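Local atomic coordinates of Vv2_1132 (Vibrio vulnificus CMCP6, PDB entry 5Y9S), a protein that is a LysR-type transcriptional regulator, probably binding DNA through an N-terminal helix-turn-helix domain and sensing an effector through a periplasmic-binding-protein-like regulatory domain. Residues His107-Asn112 / Thr233-Ser237; Leu153-Ile159 / Ile279-Arg285. All blocks are in the same frame, centred on the assembly; numbering follows the deposited sequence.

Contact 1 of 2, residues His107-Asn112 / Thr233-Ser237; sequences HTLAVN and TLSES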
loop_
_atom_site.group_PDB
_atom_site.type_symbol
_atom_site.label_atom_id
_atom_site.label_comp_id
_atom_site.label_asym_id
_atom_site.label_seq_id
_atom_site.Cartn_x
_atom_site.Cartn_y
_atom_site.Cartn_z
ATOM N N HIS D 107 -1.045 -8.185 29.979
ATOM C CA HIS D 107 0.070 -9.128 30.032
ATOM C C HIS D 107 0.384 -9.551 31.459
ATOM O O HIS D 107 0.626 -10.736 31.722
ATOM C CB HIS D 107 1.317 -8.511 29.404
ATOM C CG HIS D 107 1.334 -8.569 27.911
ATOM N ND1 HIS D 107 0.464 -7.842 27.129
ATOM C CD2 HIS D 107 2.115 -9.270 27.057
ATOM C CE1 HIS D 107 0.714 -8.086 25.854
ATOM N NE2 HIS D 107 1.713 -8.951 25.784
ATOM N N THR D 108 0.407 -8.591 32.390
ATOM C CA THR D 108 0.809 -8.904 33.757
ATOM C C THR D 108 -0.149 -9.908 34.378
ATOM O O THR D 108 0.273 -10.931 34.928
ATOM C CB THR D 108 0.874 -7.628 34.598
ATOM O OG1 THR D 108 -0.417 -7.007 34.630
ATOM C CG2 THR D 108 1.863 -6.648 33.992
ATOM N N LEU D 109 -1.453 -9.645 34.264
ATOM C CA LEU D 109 -2.438 -10.525 34.878
ATOM C C LEU D 109 -2.351 -11.928 34.310
ATOM O O LEU D 109 -2.664 -12.901 35.005
ATOM C CB LEU D 109 -3.840 -9.951 34.680
ATOM C CG LEU D 109 -4.160 -8.626 35.378
ATOM C CD1 LEU D 109 -5.600 -8.232 35.114
ATOM C CD2 LEU D 109 -3.899 -8.757 36.875
ATOM N N ALA D 110 -1.895 -12.056 33.062
ATOM C CA ALA D 110 -1.873 -13.357 32.405
ATOM C C ALA D 110 -0.856 -14.329 33.007
ATOM O O ALA D 110 -0.973 -15.535 32.764
ATOM C CB ALA D 110 -1.595 -13.176 30.911
ATOM N N VAL D 111 0.137 -13.857 33.771
ATOM C CA VAL D 111 1.167 -14.753 34.280
ATOM C C VAL D 111 1.062 -14.984 35.785
ATOM O O VAL D 111 1.385 -16.081 36.250
ATOM C CB VAL D 111 2.592 -14.284 33.897
ATOM C CG1 VAL D 111 2.645 -13.836 32.453
ATOM C CG2 VAL D 111 3.090 -13.177 34.804
ATOM N N ASN D 112 0.596 -14.008 36.558
ATOM C CA ASN D 112 0.580 -14.139 38.009
ATOM C C ASN D 112 -0.825 -14.163 38.589
ATOM O O ASN D 112 -0.978 -14.389 39.797
ATOM C CB ASN D 112 1.389 -13.004 38.645
ATOM C CG ASN D 112 1.292 -11.720 37.850
ATOM O OD1 ASN D 112 0.188 -11.216 37.607
ATOM N ND2 ASN D 112 2.444 -11.192 37.415
ATOM N N THR D 233 6.292 -1.605 32.029
ATOM C CA THR D 233 4.874 -1.927 32.107
ATOM C C THR D 233 4.623 -3.209 32.898
ATOM O O THR D 233 3.465 -3.527 33.184
ATOM C CB THR D 233 4.274 -2.071 30.709
ATOM O OG1 THR D 233 5.097 -2.968 29.926
ATOM C CG2 THR D 233 4.177 -0.692 29.996
ATOM N N LEU D 234 5.670 -3.944 33.255
ATOM C CA LEU D 234 5.547 -5.332 33.705
ATOM C C LEU D 234 5.866 -5.410 35.188
ATOM O O LEU D 234 7.030 -5.272 35.586
ATOM C CB LEU D 234 6.465 -6.247 32.896
ATOM C CG LEU D 234 6.209 -6.160 31.392
ATOM C CD1 LEU D 234 7.225 -6.933 30.614
ATOM C CD2 LEU D 234 4.793 -6.651 31.063
ATOM N N SER D 235 4.826 -5.644 35.995
ATOM C CA SER D 235 5.008 -5.865 37.427
ATOM C C SER D 235 6.128 -6.854 37.694
ATOM O O SER D 235 6.977 -6.633 38.567
ATOM C CB SER D 235 3.696 -6.360 38.050
ATOM O OG SER D 235 2.882 -5.251 38.380
ATOM N N GLU D 236 6.168 -7.935 36.918
ATOM C CA GLU D 236 7.128 -9.002 37.152
ATOM C C GLU D 236 8.561 -8.537 36.956
ATOM O O GLU D 236 9.476 -9.128 37.535
ATOM C CB GLU D 236 6.820 -10.192 36.236
ATOM C CG GLU D 236 5.300 -10.452 36.034
ATOM C CD GLU D 236 4.638 -9.484 35.036
ATOM O OE1 GLU D 236 4.987 -9.501 33.848
ATOM O OE2 GLU D 236 3.794 -8.668 35.459
ATOM N N SER D 237 8.774 -7.485 36.164
ATOM C CA SER D 237 10.117 -6.934 35.993
ATOM C C SER D 237 10.509 -6.093 37.192
ATOM O O SER D 237 11.653 -6.167 37.650
ATOM C CB SER D 237 10.201 -6.076 34.729
ATOM O OG SER D 237 10.369 -6.890 33.607
HETATM O O HOH W 1 0.176 -6.797 37.813
#
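Thr108 and Glu236 carry a small contact across the cleft between the two lobes of the LysR regulatory domain, where helix 107-112 faces the turn and first residues of helix 235-243. Only 231 Å² is buried, and the nearest CA atoms are those of Thr108 and Leu234, 5.9 Å apart. Thr108 CG2 does most of the touching, 3.6 Å from Thr233 O and close to Ser235 N, so it rests against the turn that leads through the N-cap residue Leu234 into the helix. Leu234 adds its CD2 methyl beside that of Thr108. Glu236 approaches this threonine at about a right angle; its chain bends at chi2 (78°), which folds the carboxylate back until Glu236 OE2 is 3.2 Å from Thr108 CG2. Val111 CG2 meets the aliphatic part of the same chain, 3.7 Å from Glu236 CG. A water bridges the helices, bonded to Ser235 OG at 3.2 Å and weakly to Thr108 OG1 at the same distance. Ser235 OG also hydrogen-bonds Tyr205 OH. The contact lies at a subunit interface: Glu236 OE1 accepts a hydrogen bond from His107 of the second subunit, and Ala110 and Ser237 bond reciprocally with Ser237 and Ala110 of that subunit. Strand 129-134 backs helix 107-112, touching Ala110 through Val132 and Pro134, and helix 235-243 follows strand 225-232 after the short turn at Thr233 and Leu234.

Contact 2 of 2, residues Leu153-Ile159 / Ile279-Arg285; sequences LLFTYNI and IDILCYR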
loop_
_atom_site.group_PDB
_atom_site.type_symbol
_atom_site.label_atom_id
_atom_site.label_comp_id
_atom_site.label_asym_id
_atom_site.label_seq_id
_atom_site.Cartn_x
_atom_site.Cartn_y
_atom_site.Cartn_z
ATOM N N LEU D 153 -14.252 -13.928 28.409
ATOM C CA LEU D 153 -14.011 -13.283 29.692
ATOM C C LEU D 153 -12.903 -12.256 29.556
ATOM O O LEU D 153 -11.982 -12.407 28.750
ATOM C CB LEU D 153 -13.639 -14.276 30.796
ATOM C CG LEU D 153 -14.642 -15.393 31.089
ATOM C CD1 LEU D 153 -13.967 -16.514 31.863
ATOM C CD2 LEU D 153 -15.822 -14.839 31.860
ATOM N N LEU D 154 -13.006 -11.211 30.361
ATOM C CA LEU D 154 -11.992 -10.176 30.428
ATOM C C LEU D 154 -11.637 -9.968 31.893
ATOM O O LEU D 154 -12.522 -9.736 32.720
ATOM C CB LEU D 154 -12.500 -8.884 29.782
ATOM C CG LEU D 154 -11.763 -7.617 30.191
ATOM C CD1 LEU D 154 -10.431 -7.479 29.427
ATOM C CD2 LEU D 154 -12.645 -6.392 30.000
ATOM N N PHE D 155 -10.360 -10.095 32.223
ATOM C CA PHE D 155 -9.864 -9.783 33.559
ATOM C C PHE D 155 -9.153 -8.443 33.506
ATOM O O PHE D 155 -8.379 -8.193 32.577
ATOM C CB PHE D 155 -8.917 -10.869 34.051
ATOM C CG PHE D 155 -9.598 -12.147 34.365
ATOM C CD1 PHE D 155 -9.878 -13.057 33.360
ATOM C CD2 PHE D 155 -9.978 -12.442 35.661
ATOM C CE1 PHE D 155 -10.524 -14.243 33.641
ATOM C CE2 PHE D 155 -10.626 -13.625 35.955
ATOM C CZ PHE D 155 -10.905 -14.527 34.948
ATOM N N THR D 156 -9.424 -7.578 34.483
ATOM C CA THR D 156 -8.851 -6.235 34.443
ATOM C C THR D 156 -8.881 -5.612 35.831
ATOM O O THR D 156 -9.633 -6.037 36.711
ATOM C CB THR D 156 -9.604 -5.340 33.448
ATOM O OG1 THR D 156 -8.869 -4.129 33.223
ATOM C CG2 THR D 156 -10.990 -5.012 33.989
ATOM N N TYR D 157 -8.031 -4.607 36.015
ATOM C CA TYR D 157 -8.087 -3.736 37.184
ATOM C C TYR D 157 -9.208 -2.713 37.006
ATOM O O TYR D 157 -9.510 -2.290 35.884
ATOM C CB TYR D 157 -6.751 -3.009 37.388
ATOM C CG TYR D 157 -5.531 -3.884 37.669
ATOM C CD1 TYR D 157 -5.419 -4.586 38.862
ATOM C CD2 TYR D 157 -4.492 -3.992 36.744
ATOM C CE1 TYR D 157 -4.322 -5.381 39.134
ATOM C CE2 TYR D 157 -3.380 -4.788 37.003
ATOM C CZ TYR D 157 -3.309 -5.484 38.208
ATOM O OH TYR D 157 -2.230 -6.280 38.503
ATOM N N ASN D 158 -9.824 -2.316 38.123
ATOM C CA ASN D 158 -11.033 -1.491 38.071
ATOM C C ASN D 158 -10.777 -0.188 37.323
ATOM O O ASN D 158 -9.665 0.333 37.305
ATOM C CB ASN D 158 -11.536 -1.180 39.479
ATOM C CG ASN D 158 -10.536 -0.373 40.277
ATOM O OD1 ASN D 158 -10.259 0.783 39.954
ATOM N ND2 ASN D 158 -9.972 -0.982 41.318
ATOM N N ILE D 159 -11.822 0.350 36.709
ATOM C CA ILE D 159 -11.690 1.474 35.787
ATOM C C ILE D 159 -12.330 2.705 36.417
ATOM O O ILE D 159 -13.536 2.719 36.698
ATOM C CB ILE D 159 -12.313 1.163 34.414
ATOM C CG1 ILE D 159 -12.042 -0.290 34.010
ATOM C CG2 ILE D 159 -11.777 2.119 33.359
ATOM C CD1 ILE D 159 -13.161 -1.244 34.390
ATOM N N ILE D 279 -6.801 -1.923 45.605
ATOM C CA ILE D 279 -6.995 -2.207 44.192
ATOM C C ILE D 279 -7.873 -3.445 44.063
ATOM O O ILE D 279 -7.806 -4.361 44.890
ATOM C CB ILE D 279 -5.626 -2.367 43.490
ATOM C CG1 ILE D 279 -5.654 -1.738 42.124
ATOM C CG2 ILE D 279 -5.171 -3.819 43.407
ATOM C CD1 ILE D 279 -4.276 -1.580 41.616
ATOM N N ASP D 280 -8.720 -3.454 43.037
ATOM C CA ASP D 280 -9.639 -4.558 42.782
ATOM C C ASP D 280 -9.352 -5.136 41.407
ATOM O O ASP D 280 -9.015 -4.402 40.474
ATOM C CB ASP D 280 -11.124 -4.125 42.836
ATOM C CG ASP D 280 -11.426 -3.155 43.965
ATOM O OD1 ASP D 280 -11.019 -3.418 45.115
ATOM O OD2 ASP D 280 -12.099 -2.138 43.699
ATOM N N ILE D 281 -9.492 -6.449 41.282
ATOM C CA ILE D 281 -9.326 -7.130 40.006
ATOM C C ILE D 281 -10.677 -7.701 39.614
ATOM O O ILE D 281 -11.256 -8.518 40.345
ATOM C CB ILE D 281 -8.258 -8.225 40.072
ATOM C CG1 ILE D 281 -6.870 -7.588 40.169
ATOM C CG2 ILE D 281 -8.358 -9.095 38.835
ATOM C CD1 ILE D 281 -5.829 -8.491 40.769
ATOM N N LEU D 282 -11.171 -7.275 38.459
ATOM C CA LEU D 282 -12.524 -7.576 38.027
ATOM C C LEU D 282 -12.495 -8.605 36.914
ATOM O O LEU D 282 -11.530 -8.689 36.151
ATOM C CB LEU D 282 -13.234 -6.307 37.542
ATOM C CG LEU D 282 -13.166 -5.220 38.612
ATOM C CD1 LEU D 282 -13.747 -3.907 38.140
ATOM C CD2 LEU D 282 -13.874 -5.727 39.854
ATOM N N CYS D 283 -13.556 -9.403 36.844
ATOM C CA CYS D 283 -13.818 -10.241 35.687
ATOM C C CYS D 283 -15.142 -9.808 35.073
ATOM O O CYS D 283 -16.162 -9.752 35.769
ATOM C CB CYS D 283 -13.847 -11.719 36.061
ATOM S SG CYS D 283 -14.052 -12.766 34.602
ATOM N N TYR D 284 -15.118 -9.496 33.780
ATOM C CA TYR D 284 -16.272 -9.074 33.000
ATOM C C TYR D 284 -16.715 -10.172 32.047
ATOM O O TYR D 284 -15.886 -10.924 31.520
ATOM C CB TYR D 284 -15.957 -7.846 32.157
ATOM C CG TYR D 284 -15.907 -6.562 32.912
ATOM C CD1 TYR D 284 -17.052 -5.807 33.096
ATOM C CD2 TYR D 284 -14.703 -6.071 33.399
ATOM C CE1 TYR D 284 -17.006 -4.605 33.765
ATOM C CE2 TYR D 284 -14.649 -4.870 34.070
ATOM C CZ TYR D 284 -15.804 -4.145 34.258
ATOM O OH TYR D 284 -15.759 -2.948 34.936
ATOM N N ARG D 285 -18.025 -10.225 31.785
ATOM C CA ARG D 285 -18.566 -11.155 30.801
ATOM C C ARG D 285 -19.753 -10.523 30.085
ATOM O O ARG D 285 -20.281 -9.491 30.502
ATOM C CB ARG D 285 -18.958 -12.481 31.451
ATOM C CG ARG D 285 -20.343 -12.481 32.058
ATOM C CD ARG D 285 -20.890 -13.905 32.207
ATOM N NE ARG D 285 -21.819 -14.000 33.331
ATOM C CZ ARG D 285 -22.228 -15.141 33.879
ATOM N NH1 ARG D 285 -21.805 -16.311 33.411
ATOM N NH2 ARG D 285 -23.064 -15.107 34.906
#
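Cys283 places its sulfur over one face of the Phe155 ring in an antiparallel strand pair, 153-157 against 279-285, whose segment axes approach to 4.6 Å. The sulfur stands 3.8 Å from the centroid of the Phe155 ring and 20° off its normal, shifted toward the rim near CZ. Two different first torsions produce this: SG of Cys283 is trans to its own N (chi1 -176°), whereas the Phe155 ring turns to lie beside its own N (chi1 -70°). Farther along the same face Tyr157 and Ile281 run side by side, pointing the same way, with Tyr157 CE1 3.5 Å from Ile281 CG1. On the other face Tyr284 receives the Thr156 methyl at its ring edge, in plane, Thr156 CG2 to Tyr284 CE2 being 3.7 Å; the Leu154 and Tyr284 side chains extend next to each other in a common direction. The pairing rests on two hydrogen-bonded pairs, Leu154 with Tyr284 and Thr156 with Leu282. In the second, Leu282 N reaches Thr156 O at 2.6 Å. A longer, more bent bond runs from Asn158 N to Asp280 O at 3.2 Å, where Asn158 is poorly ordered. Helix 292-300 covers Phe155 and Cys283 through Phe297 and Trp298; helix 139-147 packs on Leu154 and Tyr284. Strand 153-157 also pairs with strand 100-105, and strand 277-286 with strand 172-186, so both strands are interior to the sheet.

Overall arrangement
From the N terminus the chain reaches 107-112 first, then 153-159, 233-237 and 279-285, so the segments alternate and the two contacts cross. Contact 1 closes a loop with 120 residues between its segments; contact 2 opens inside that loop and closes after it, with 119 residues between its own. Contact 1 joins the helix after strand 100-105 to the helix after strand 225-232. Contact 2 seats the returning strand 277-286 beside strand 153-157. Their centres are about 15 Å apart, yet they touch: Leu109 of contact 1 packs on Phe155, Thr156 and Tyr157 of contact 2, with Leu109 CD2 3.4 Å from Tyr157 OH, so helix 107-112 lies against strand 153-157.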